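Local coordinates for protein VIN1 (Oscarella pearsei, PDB 6BFI) that probably binds actin filaments and may play a role in cell-cell adhesion, as a sponge member of the vinculin/alpha-catenin family, at residues L24-E29 with D721-A726; C212-V217 with N465-D470; A281-D286 with A352-L357; N551-E556 with R751-L756. One frame throughout, in Å; residues are numbered along the deposited sequence.

Interaction 1 (L24-E29 with D721-A726)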
loop_
_atom_site.group_PDB
_atom_site.type_symbol
_atom_site.label_atom_id
_atom_site.label_comp_id
_atom_site.label_asym_id
_atom_site.label_seq_id
_atom_site.Cartn_x
_atom_site.Cartn_y
_atom_site.Cartn_z
ATOM N N LEU A 24 -31.198 -0.521 24.750
ATOM C CA LEU A 24 -31.998 -1.337 25.660
ATOM C C LEU A 24 -31.163 -1.821 26.838
ATOM O O LEU A 24 -31.611 -1.770 27.992
ATOM C CB LEU A 24 -32.609 -2.524 24.916
ATOM C CG LEU A 24 -33.834 -2.225 24.055
ATOM C CD1 LEU A 24 -34.260 -3.465 23.282
ATOM C CD2 LEU A 24 -34.970 -1.712 24.928
ATOM N N VAL A 25 -29.942 -2.288 26.569
ATOM C CA VAL A 25 -29.063 -2.706 27.660
ATOM C C VAL A 25 -28.731 -1.523 28.566
ATOM O O VAL A 25 -28.732 -1.644 29.799
ATOM C CB VAL A 25 -27.792 -3.367 27.096
ATOM C CG1 VAL A 25 -26.827 -3.712 28.221
ATOM C CG2 VAL A 25 -28.154 -4.612 26.300
ATOM N N LEU A 26 -28.458 -0.357 27.970
ATOM C CA LEU A 26 -28.117 0.821 28.761
ATOM C C LEU A 26 -29.272 1.240 29.665
ATOM O O LEU A 26 -29.056 1.636 30.815
ATOM C CB LEU A 26 -27.715 1.975 27.841
ATOM C CG LEU A 26 -26.472 1.816 26.960
ATOM C CD1 LEU A 26 -26.334 3.002 26.014
ATOM C CD2 LEU A 26 -25.223 1.660 27.807
ATOM N N PHE A 27 -30.506 1.171 29.158
ATOM C CA PHE A 27 -31.668 1.486 29.984
ATOM C C PHE A 27 -31.846 0.463 31.097
ATOM O O PHE A 27 -32.150 0.827 32.242
ATOM C CB PHE A 27 -32.927 1.546 29.121
ATOM C CG PHE A 27 -33.176 2.886 28.495
ATOM C CD1 PHE A 27 -33.066 4.048 29.238
ATOM C CD2 PHE A 27 -33.528 2.982 27.158
ATOM C CE1 PHE A 27 -33.302 5.283 28.657
ATOM C CE2 PHE A 27 -33.761 4.212 26.572
ATOM C CZ PHE A 27 -33.648 5.362 27.321
ATOM N N HIS A 28 -31.675 -0.824 30.778
ATOM C CA HIS A 28 -31.808 -1.852 31.805
ATOM C C HIS A 28 -30.805 -1.642 32.929
ATOM O O HIS A 28 -31.139 -1.814 34.106
ATOM C CB HIS A 28 -31.635 -3.242 31.203
ATOM C CG HIS A 28 -31.663 -4.338 32.221
ATOM N ND1 HIS A 28 -32.768 -4.601 33.001
ATOM C CD2 HIS A 28 -30.715 -5.228 32.600
ATOM C CE1 HIS A 28 -32.505 -5.612 33.808
ATOM N NE2 HIS A 28 -31.265 -6.011 33.586
ATOM N N GLU A 29 -29.566 -1.281 32.591
ATOM C CA GLU A 29 -28.601 -0.974 33.638
ATOM C C GLU A 29 -28.882 0.368 34.301
ATOM O O GLU A 29 -28.460 0.582 35.443
ATOM C CB GLU A 29 -27.180 -1.005 33.078
ATOM C CG GLU A 29 -26.624 -2.412 32.920
ATOM C CD GLU A 29 -25.122 -2.470 33.114
ATOM O OE1 GLU A 29 -24.436 -3.104 32.284
ATOM O OE2 GLU A 29 -24.627 -1.874 34.095
ATOM N N ASP A 721 -21.117 -0.318 30.526
ATOM C CA ASP A 721 -19.812 0.326 30.426
ATOM C C ASP A 721 -19.106 -0.066 29.135
ATOM O O ASP A 721 -18.406 0.752 28.526
ATOM C CB ASP A 721 -18.960 -0.030 31.645
ATOM C CG ASP A 721 -19.557 0.483 32.945
ATOM O OD1 ASP A 721 -20.244 1.524 32.910
ATOM O OD2 ASP A 721 -19.344 -0.155 33.999
ATOM N N LEU A 722 -19.289 -1.313 28.691
ATOM C CA LEU A 722 -18.683 -1.750 27.438
ATOM C C LEU A 722 -19.291 -1.017 26.247
ATOM O O LEU A 722 -18.567 -0.500 25.387
ATOM C CB LEU A 722 -18.838 -3.265 27.282
ATOM C CG LEU A 722 -18.453 -3.867 25.927
ATOM C CD1 LEU A 722 -17.049 -3.444 25.509
ATOM C CD2 LEU A 722 -18.569 -5.384 25.965
ATOM N N ILE A 723 -20.621 -0.956 26.184
ATOM C CA ILE A 723 -21.283 -0.314 25.051
ATOM C C ILE A 723 -20.970 1.178 25.024
ATOM O O ILE A 723 -20.551 1.728 23.993
ATOM C CB ILE A 723 -22.800 -0.572 25.107
ATOM C CG1 ILE A 723 -23.085 -2.072 25.010
ATOM C CG2 ILE A 723 -23.512 0.198 24.010
ATOM C CD1 ILE A 723 -24.550 -2.428 25.151
ATOM N N ARG A 724 -21.169 1.851 26.160
ATOM C CA ARG A 724 -20.884 3.280 26.247
ATOM C C ARG A 724 -19.426 3.573 25.917
ATOM O O ARG A 724 -19.123 4.547 25.218
ATOM C CB ARG A 724 -21.232 3.791 27.646
ATOM C CG ARG A 724 -20.830 5.228 27.908
ATOM C CD ARG A 724 -21.174 5.633 29.331
ATOM N NE ARG A 724 -20.587 4.723 30.310
ATOM C CZ ARG A 724 -19.349 4.832 30.781
ATOM N NH1 ARG A 724 -18.562 5.814 30.359
ATOM N NH2 ARG A 724 -18.894 3.960 31.671
ATOM N N MET A 725 -18.510 2.733 26.406
ATOM C CA MET A 725 -17.097 2.934 26.110
ATOM C C MET A 725 -16.821 2.786 24.618
ATOM O O MET A 725 -16.033 3.549 24.046
ATOM C CB MET A 725 -16.249 1.953 26.916
ATOM C CG MET A 725 -14.761 2.220 26.824
ATOM S SD MET A 725 -14.368 3.925 27.256
ATOM C CE MET A 725 -14.905 3.978 28.961
ATOM N N ALA A 726 -17.468 1.814 23.968
ATOM C CA ALA A 726 -17.309 1.659 22.525
ATOM C C ALA A 726 -17.796 2.893 21.782
ATOM O O ALA A 726 -17.143 3.356 20.838
ATOM C CB ALA A 726 -18.053 0.418 22.041
#
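A contact between a head helix and a tail helix, consistent with the closed head-tail form of vinculins, brings Val-25 and Leu-26 of helix 8-32 against Ile-723 and Arg-724 of helix 718-745. The segment axes come within 9.9 Å, and their directions differ by 129°, an oblique crossing. Leu-26 and Ile-723 lie at the closest backbone approach. With CG1 anti to the carbonyl carbon (chi1 -62°) and the chain extended beyond it, Ile-723 reaches across with its CD1. This methyl lies 3.9 Å from CB of Val-25 and meets CG1 of the same valine at 4.0 Å, the two side chains running at a slant to one another. From the other helix, Leu-26 lays its CD2 4.3 Å from CB of Ile-723, close to the root of the isoleucine.

Charged groups border this apolar patch. NH2 of Arg-724 forms a salt bridge with OD1 of Asp-721 at 3.0 Å, in the guanidinium plane but above that of the carboxylate, and also pairs with Glu-650. The carboxylate of Glu-29 accepts from the backbone N of Arg-717 and of Ala-720, near the start of helix 718-745. No hydrogen bond joins the two six-residue segments, so their attraction rests on methyl packing; the Glu-29 bonds just beside it add polar direction, and the helix start probably eases the negative charge there.

Interaction 2 (C212-V217 with N465-D470)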
loop_
_atom_site.group_PDB
_atom_site.type_symbol
_atom_site.label_atom_id
_atom_site.label_comp_id
_atom_site.label_asym_id
_atom_site.label_seq_id
_atom_site.Cartn_x
_atom_site.Cartn_y
_atom_site.Cartn_z
ATOM N N CYS A 212 -1.118 -17.553 -34.082
ATOM C CA CYS A 212 -1.035 -19.012 -34.139
ATOM C C CYS A 212 -1.679 -19.552 -35.412
ATOM O O CYS A 212 -1.115 -20.430 -36.084
ATOM C CB CYS A 212 -1.689 -19.627 -32.901
ATOM S SG CYS A 212 -0.802 -19.317 -31.352
ATOM N N CYS A 213 -2.854 -19.026 -35.769
ATOM C CA CYS A 213 -3.525 -19.460 -36.990
ATOM C C CYS A 213 -2.697 -19.142 -38.225
ATOM O O CYS A 213 -2.724 -19.901 -39.200
ATOM C CB CYS A 213 -4.902 -18.806 -37.103
ATOM S SG CYS A 213 -6.048 -19.226 -35.777
ATOM N N LEU A 214 -1.959 -18.031 -38.212
ATOM C CA LEU A 214 -1.122 -17.731 -39.366
ATOM C C LEU A 214 0.133 -18.597 -39.411
ATOM O O LEU A 214 0.585 -18.959 -40.502
ATOM C CB LEU A 214 -0.743 -16.250 -39.385
ATOM C CG LEU A 214 -1.879 -15.260 -39.666
ATOM C CD1 LEU A 214 -1.329 -13.980 -40.283
ATOM C CD2 LEU A 214 -2.946 -15.874 -40.563
ATOM N N VAL A 215 0.702 -18.953 -38.252
ATOM C CA VAL A 215 1.937 -19.740 -38.248
ATOM C C VAL A 215 1.700 -21.243 -38.310
ATOM O O VAL A 215 2.674 -22.006 -38.403
ATOM C CB VAL A 215 2.813 -19.449 -37.011
ATOM C CG1 VAL A 215 3.146 -17.966 -36.919
ATOM C CG2 VAL A 215 2.138 -19.949 -35.743
ATOM N N ILE A 216 0.447 -21.703 -38.254
ATOM C CA ILE A 216 0.219 -23.142 -38.347
ATOM C C ILE A 216 0.438 -23.659 -39.767
ATOM O O ILE A 216 0.652 -24.862 -39.959
ATOM C CB ILE A 216 -1.191 -23.497 -37.836
ATOM C CG1 ILE A 216 -1.313 -25.006 -37.611
ATOM C CG2 ILE A 216 -2.255 -23.017 -38.808
ATOM C CD1 ILE A 216 -0.254 -25.574 -36.690
ATOM N N VAL A 217 0.420 -22.781 -40.770
ATOM C CA VAL A 217 0.541 -23.195 -42.164
ATOM C C VAL A 217 1.996 -23.101 -42.612
ATOM O O VAL A 217 2.294 -23.150 -43.811
ATOM C CB VAL A 217 -0.371 -22.345 -43.071
ATOM C CG1 VAL A 217 -0.764 -23.121 -44.325
ATOM C CG2 VAL A 217 -1.604 -21.891 -42.307
ATOM N N ASN A 465 5.205 -12.236 -41.854
ATOM C CA ASN A 465 3.992 -12.399 -41.060
ATOM C C ASN A 465 3.703 -11.085 -40.344
ATOM O O ASN A 465 4.404 -10.722 -39.394
ATOM C CB ASN A 465 4.140 -13.548 -40.066
ATOM C CG ASN A 465 2.818 -13.957 -39.447
ATOM O OD1 ASN A 465 1.841 -13.211 -39.486
ATOM N ND2 ASN A 465 2.784 -15.152 -38.866
ATOM N N GLN A 466 2.661 -10.383 -40.793
ATOM C CA GLN A 466 2.321 -9.103 -40.183
ATOM C C GLN A 466 1.666 -9.287 -38.820
ATOM O O GLN A 466 1.882 -8.469 -37.917
ATOM C CB GLN A 466 1.408 -8.305 -41.113
ATOM C CG GLN A 466 1.194 -6.855 -40.696
ATOM C CD GLN A 466 2.396 -5.969 -40.985
ATOM O OE1 GLN A 466 3.445 -6.444 -41.420
ATOM N NE2 GLN A 466 2.243 -4.671 -40.751
ATOM N N ALA A 467 0.870 -10.347 -38.650
ATOM C CA ALA A 467 0.208 -10.577 -37.369
ATOM C C ALA A 467 1.222 -10.780 -36.250
ATOM O O ALA A 467 1.070 -10.223 -35.156
ATOM C CB ALA A 467 -0.728 -11.780 -37.471
ATOM N N ALA A 468 2.263 -11.577 -36.504
ATOM C CA ALA A 468 3.310 -11.763 -35.505
ATOM C C ALA A 468 4.017 -10.450 -35.205
ATOM O O ALA A 468 4.390 -10.183 -34.057
ATOM C CB ALA A 468 4.310 -12.817 -35.979
ATOM N N LYS A 469 4.201 -9.613 -36.228
ATOM C CA LYS A 469 4.832 -8.311 -36.031
ATOM C C LYS A 469 3.995 -7.432 -35.110
ATOM O O LYS A 469 4.513 -6.840 -34.152
ATOM C CB LYS A 469 5.037 -7.636 -37.387
ATOM C CG LYS A 469 5.771 -6.308 -37.346
ATOM C CD LYS A 469 5.871 -5.728 -38.749
ATOM C CE LYS A 469 6.906 -4.621 -38.840
ATOM N NZ LYS A 469 7.099 -4.177 -40.250
ATOM N N ASP A 470 2.690 -7.341 -35.383
ATOM C CA ASP A 470 1.814 -6.507 -34.568
ATOM C C ASP A 470 1.709 -7.045 -33.147
ATOM O O ASP A 470 1.636 -6.270 -32.185
ATOM C CB ASP A 470 0.430 -6.413 -35.209
ATOM C CG ASP A 470 0.492 -6.067 -36.686
ATOM O OD1 ASP A 470 1.567 -5.632 -37.152
ATOM O OD2 ASP A 470 -0.533 -6.229 -37.381
#
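Leu-214 and Val-215 of helix 185-215 close on the side-chain amide of Asn-465 and the methyl of Ala-467. CD1 of Leu-214 does most of the touching: it lies 3.4 Å from OD1 of Asn-465 and 3.6 Å from CB of Ala-467, so one methyl bridges the amide and the helix that follows it. The nitrogen end of the same amide is met by hydrocarbon too, ND2 of Asn-465 standing 3.4 Å from CG1 of Val-215 and 3.7 Å from CB of Leu-214. Val-215 comes to the amide at about a right angle, Leu-214 at a slant. None of these is a hydrogen bond.

What sets the amide in place lies within its own segment. With CG anti to the backbone N (chi1 -167°), the side chain of Asn-465 folds back over the first turn of helix 466-493. There OD1 of Asn-465 accepts from the N of Ala-467 at 3.1 Å and from that of Ala-468 at 3.4 Å, both weak bonds, the first clearly bent (122°) and the second nearly straight (165°). Replacing this asparagine by alanine is likely to leave the two N-H groups without their side-chain acceptor and to open a gap beside Leu-214 and Val-215. Farther out, Lys-218 touches Asn-465, Ala-227 packs on Val-215, and Val-458 and Val-459 lie against Ala-468. Asn-465 thus fills the N-cap position of helix 466-493, and this helix start is packed against the C-terminal part of helix 185-215.

Interaction 3 (A281-D286 with A352-L357)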
loop_
_atom_site.group_PDB
_atom_site.type_symbol
_atom_site.label_atom_id
_atom_site.label_comp_id
_atom_site.label_asym_id
_atom_site.label_seq_id
_atom_site.Cartn_x
_atom_site.Cartn_y
_atom_site.Cartn_z
ATOM N N ALA A 281 17.995 8.375 20.430
ATOM C CA ALA A 281 18.502 7.857 21.695
ATOM C C ALA A 281 19.989 8.136 21.862
ATOM O O ALA A 281 20.458 8.326 22.990
ATOM C CB ALA A 281 18.228 6.358 21.806
ATOM N N LEU A 282 20.748 8.163 20.766
ATOM C CA LEU A 282 22.166 8.494 20.876
ATOM C C LEU A 282 22.367 9.984 21.121
ATOM O O LEU A 282 23.239 10.377 21.903
ATOM C CB LEU A 282 22.912 8.047 19.620
ATOM C CG LEU A 282 23.274 6.561 19.552
ATOM C CD1 LEU A 282 23.964 6.233 18.236
ATOM C CD2 LEU A 282 24.153 6.180 20.732
ATOM N N ALA A 283 21.569 10.828 20.461
ATOM C CA ALA A 283 21.695 12.270 20.648
ATOM C C ALA A 283 21.346 12.684 22.071
ATOM O O ALA A 283 21.824 13.719 22.549
ATOM C CB ALA A 283 20.810 13.010 19.646
ATOM N N SER A 284 20.519 11.898 22.758
ATOM C CA SER A 284 20.313 12.090 24.186
ATOM C C SER A 284 21.502 11.508 24.941
ATOM O O SER A 284 22.646 11.634 24.494
ATOM C CB SER A 284 19.000 11.444 24.640
ATOM O OG SER A 284 19.026 10.038 24.466
ATOM N N GLY A 285 21.256 10.860 26.074
ATOM C CA GLY A 285 22.351 10.281 26.823
ATOM C C GLY A 285 22.437 8.773 26.711
ATOM O O GLY A 285 23.396 8.163 27.193
ATOM N N ASP A 286 21.453 8.163 26.055
ATOM C CA ASP A 286 21.287 6.718 26.127
ATOM C C ASP A 286 22.363 5.995 25.324
ATOM O O ASP A 286 22.552 6.261 24.133
ATOM C CB ASP A 286 19.900 6.324 25.623
ATOM C CG ASP A 286 19.462 4.966 26.131
ATOM O OD1 ASP A 286 20.331 4.187 26.573
ATOM O OD2 ASP A 286 18.247 4.677 26.087
ATOM N N ALA A 352 28.161 12.125 18.606
ATOM C CA ALA A 352 28.922 11.942 17.375
ATOM C C ALA A 352 28.497 10.667 16.656
ATOM O O ALA A 352 28.405 10.641 15.422
ATOM C CB ALA A 352 30.420 11.917 17.677
ATOM N N ALA A 353 28.226 9.600 17.414
ATOM C CA ALA A 353 27.713 8.378 16.802
ATOM C C ALA A 353 26.359 8.619 16.149
ATOM O O ALA A 353 26.069 8.060 15.085
ATOM C CB ALA A 353 27.614 7.265 17.843
ATOM N N ALA A 354 25.520 9.450 16.768
ATOM C CA ALA A 354 24.227 9.775 16.174
ATOM C C ALA A 354 24.408 10.488 14.841
ATOM O O ALA A 354 23.750 10.155 13.845
ATOM C CB ALA A 354 23.406 10.632 17.140
ATOM N N VAL A 355 25.308 11.474 14.806
ATOM C CA VAL A 355 25.594 12.175 13.557
ATOM C C VAL A 355 26.090 11.197 12.498
ATOM O O VAL A 355 25.652 11.236 11.340
ATOM C CB VAL A 355 26.605 13.311 13.805
ATOM C CG1 VAL A 355 26.885 14.070 12.519
ATOM C CG2 VAL A 355 26.084 14.251 14.878
ATOM N N LYS A 356 26.999 10.293 12.879
ATOM C CA LYS A 356 27.499 9.306 11.927
ATOM C C LYS A 356 26.396 8.371 11.449
ATOM O O LYS A 356 26.448 7.878 10.316
ATOM C CB LYS A 356 28.641 8.505 12.549
ATOM C CG LYS A 356 29.890 9.328 12.806
ATOM C CD LYS A 356 30.309 10.069 11.549
ATOM C CE LYS A 356 31.466 11.013 11.814
ATOM N NZ LYS A 356 31.773 11.830 10.610
ATOM N N LEU A 357 25.395 8.109 12.290
ATOM C CA LEU A 357 24.283 7.267 11.867
ATOM C C LEU A 357 23.405 7.996 10.858
ATOM O O LEU A 357 22.921 7.390 9.891
ATOM C CB LEU A 357 23.473 6.826 13.085
ATOM C CG LEU A 357 22.619 5.569 12.925
ATOM C CD1 LEU A 357 23.414 4.478 12.226
ATOM C CD2 LEU A 357 22.142 5.093 14.282
#
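The CB atoms of Leu-282 and Ala-354 are both directed across the contact and meet at 3.6 Å. The backbones are correspondingly close, with CA of Leu-282 and CA of Ala-354 5.3 Å apart, a spacing that the small side chain of alanine in helix 344-375 makes possible. The rest of the leucine does not stop at that methyl. Its CG stands anti to the carbonyl carbon (chi1 -80°) and the chain runs on extended, which carries CD1 of Leu-282 on past Ala-354, to 3.8 Å from CB of Ala-353 and 3.9 Å from the N of Ala-354. Leu-282 therefore spans two consecutive alanines, CB against one and CD1 against the other. The same methyl of Ala-354 also meets Ala-283, its CB lying 3.8 Å from the backbone N and 4.3 Å from CB of that residue.

Further apolar side chains close round it. Val-295 of helix 289-306 touches Leu-282, Ile-328 of helix 312-338 touches Ala-353, and Leu-624 and Pro-625 lie on Ala-283. Just past the contact the end of helix 268-283 is finished by Ser-284, whose OG donates to O of Ala-281 at 2.7 Å, from above the carbonyl plane; Ser-284 itself has left helical backbone angles. No hydrogen bond joins the segments, and no charged side chain takes part. The chemistry is that of a buried helix-helix seam: small methyls admit close backbones, one leucine makes the largest single contribution, and cohesion comes from dispersion and the exclusion of water.

Interaction 4 (N551-E556 with R751-L756)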
loop_
_atom_site.group_PDB
_atom_site.type_symbol
_atom_site.label_atom_id
_atom_site.label_comp_id
_atom_site.label_asym_id
_atom_site.label_seq_id
_atom_site.Cartn_x
_atom_site.Cartn_y
_atom_site.Cartn_z
ATOM N N ASN A 551 4.475 15.821 -7.293
ATOM C CA ASN A 551 4.252 15.457 -5.901
ATOM C C ASN A 551 4.088 16.661 -4.980
ATOM O O ASN A 551 3.764 16.477 -3.801
ATOM C CB ASN A 551 5.409 14.579 -5.411
ATOM C CG ASN A 551 5.149 13.971 -4.048
ATOM O OD1 ASN A 551 4.281 13.112 -3.892
ATOM N ND2 ASN A 551 5.906 14.416 -3.047
ATOM N N SER A 552 4.285 17.878 -5.475
ATOM C CA SER A 552 4.205 19.075 -4.653
ATOM C C SER A 552 2.987 19.905 -5.036
ATOM O O SER A 552 2.671 20.053 -6.221
ATOM C CB SER A 552 5.470 19.925 -4.794
ATOM O OG SER A 552 5.363 21.122 -4.041
ATOM N N GLU A 553 2.308 20.444 -4.024
ATOM C CA GLU A 553 1.217 21.388 -4.223
ATOM C C GLU A 553 1.666 22.831 -4.049
ATOM O O GLU A 553 0.821 23.725 -3.940
ATOM C CB GLU A 553 0.062 21.076 -3.269
ATOM C CG GLU A 553 -0.501 19.672 -3.422
ATOM C CD GLU A 553 -2.011 19.623 -3.267
ATOM O OE1 GLU A 553 -2.595 20.616 -2.785
ATOM O OE2 GLU A 553 -2.612 18.591 -3.634
ATOM N N ASN A 554 2.976 23.075 -4.014
ATOM C CA ASN A 554 3.550 24.409 -3.893
ATOM C C ASN A 554 3.701 25.018 -5.281
ATOM O O ASN A 554 4.616 24.644 -6.026
ATOM C CB ASN A 554 4.897 24.342 -3.171
ATOM C CG ASN A 554 5.482 25.711 -2.887
ATOM O OD1 ASN A 554 4.808 26.733 -3.021
ATOM N ND2 ASN A 554 6.746 25.738 -2.483
ATOM N N PRO A 555 2.834 25.960 -5.662
ATOM C CA PRO A 555 2.827 26.423 -7.062
ATOM C C PRO A 555 4.109 27.118 -7.487
ATOM O O PRO A 555 4.543 26.951 -8.634
ATOM C CB PRO A 555 1.623 27.378 -7.106
ATOM C CG PRO A 555 0.792 27.018 -5.912
ATOM C CD PRO A 555 1.770 26.592 -4.867
ATOM N N GLU A 556 4.726 27.903 -6.600
ATOM C CA GLU A 556 5.945 28.615 -6.970
ATOM C C GLU A 556 7.092 27.647 -7.233
ATOM O O GLU A 556 7.838 27.807 -8.208
ATOM C CB GLU A 556 6.321 29.614 -5.876
ATOM C CG GLU A 556 5.176 30.516 -5.432
ATOM C CD GLU A 556 4.693 31.447 -6.530
ATOM O OE1 GLU A 556 5.484 31.752 -7.449
ATOM O OE2 GLU A 556 3.520 31.873 -6.474
ATOM N N ARG A 751 2.964 12.577 -1.378
ATOM C CA ARG A 751 3.347 11.253 -0.898
ATOM C C ARG A 751 2.892 11.041 0.542
ATOM O O ARG A 751 2.188 10.069 0.846
ATOM C CB ARG A 751 4.861 11.071 -1.033
ATOM C CG ARG A 751 5.282 10.335 -2.298
ATOM C CD ARG A 751 6.471 10.997 -2.980
ATOM N NE ARG A 751 7.646 11.079 -2.115
ATOM C CZ ARG A 751 8.769 11.712 -2.442
ATOM N NH1 ARG A 751 8.868 12.322 -3.615
ATOM N NH2 ARG A 751 9.793 11.739 -1.598
ATOM N N ALA A 752 3.272 11.952 1.440
ATOM C CA ALA A 752 2.852 11.843 2.833
ATOM C C ALA A 752 1.357 12.098 2.982
ATOM O O ALA A 752 0.694 11.474 3.818
ATOM C CB ALA A 752 3.653 12.815 3.697
ATOM N N LYS A 753 0.815 13.020 2.180
ATOM C CA LYS A 753 -0.625 13.263 2.155
ATOM C C LYS A 753 -1.389 11.970 1.886
ATOM O O LYS A 753 -2.277 11.579 2.656
ATOM C CB LYS A 753 -0.935 14.312 1.085
ATOM C CG LYS A 753 -2.261 15.035 1.219
ATOM C CD LYS A 753 -2.507 15.893 -0.018
ATOM C CE LYS A 753 -3.593 16.932 0.206
ATOM N NZ LYS A 753 -3.126 18.055 1.067
ATOM N N THR A 754 -1.041 11.290 0.791
ATOM C CA THR A 754 -1.643 9.999 0.476
ATOM C C THR A 754 -1.401 8.991 1.591
ATOM O O THR A 754 -2.301 8.223 1.949
ATOM C CB THR A 754 -1.089 9.478 -0.852
ATOM O OG1 THR A 754 -1.574 10.291 -1.928
ATOM C CG2 THR A 754 -1.505 8.034 -1.085
ATOM N N ASN A 755 -0.190 8.984 2.158
ATOM C CA ASN A 755 0.118 8.048 3.236
ATOM C C ASN A 755 -0.846 8.208 4.405
ATOM O O ASN A 755 -1.283 7.215 5.000
ATOM C CB ASN A 755 1.562 8.244 3.699
ATOM C CG ASN A 755 1.968 7.258 4.777
ATOM O OD1 ASN A 755 1.489 6.125 4.808
ATOM N ND2 ASN A 755 2.854 7.685 5.670
ATOM N N LEU A 756 -1.200 9.450 4.744
ATOM C CA LEU A 756 -2.110 9.680 5.861
ATOM C C LEU A 756 -3.559 9.395 5.480
ATOM O O LEU A 756 -4.324 8.854 6.292
ATOM C CB LEU A 756 -1.962 11.117 6.367
ATOM C CG LEU A 756 -2.856 11.541 7.533
ATOM C CD1 LEU A 756 -2.612 10.663 8.756
ATOM C CD2 LEU A 756 -2.633 13.008 7.869
#
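NZ of Lys-753, whose aliphatic chain passes Glu-553, is gripped by three backbone carbonyls, those of Ala-744, Asn-745 and Cys-747. The lysine is extended through three torsions and turns only at the last (chi4 74°), which delivers the ammonium to this cluster. Glu-553 remains at a distance: its OE2 lies 4.3 Å from CE of Lys-753, and its OE1 is 4.7 Å from NZ of that lysine, an opposite charge not in contact, which may add a little long-range attraction.

The closer meeting is between Asn-551 and Arg-751, whose side chains cross at about a right angle. OD1 of Asn-551 approaches the root of the arginine, 2.9 Å from its backbone N and 3.2 Å from its CD. The arginine bends at its second and third torsions, passing its chain across the amide, and its guanidinium plane is then tilted only 23° from that of the amide, with NH1 of Arg-751 3.7 Å from ND2 of Asn-551. That ND2 donates to OD1 of Asp-749, just ahead of helix 750-760. A leucine in place of this asparagine would probably leave OD1 of Asp-749 without the ND2 donor and set hydrocarbon against the polar start of helix 750-760.

Backbone bonds of Asn-551 with Lys-750 and of Glu-553 with Met-748 tie the loop down further. Within it, OG of Ser-552 accepts from the N of Asn-554 at 3.1 Å, an ST turn, and Asn-554 takes the N-cap position of helix 555-569. A head loop is thereby docked on a tail helix start, consistent with the closed form of vinculins.

Interaction 3 is the fully buried contact and wholly apolar, interactions 1 and 2 are partly buried, and interaction 4 lies at the surface, where amide, guanidinium and ammonium groups replace methyls. Interactions 1 and 4 use consecutive tail helices, 718-745 and 750-760, to hold different parts of the head; their centres are 43 Å apart and their segments alternate along the chain. Interaction 1 does this with aliphatic methyls framed by charges, interaction 4 with a polar loop. Interactions 2 and 3 join head helices to one another and sit on opposite sides of the chain's centre, one at a capped helix start, the other between close helix backbones. No two of the four contacts touch.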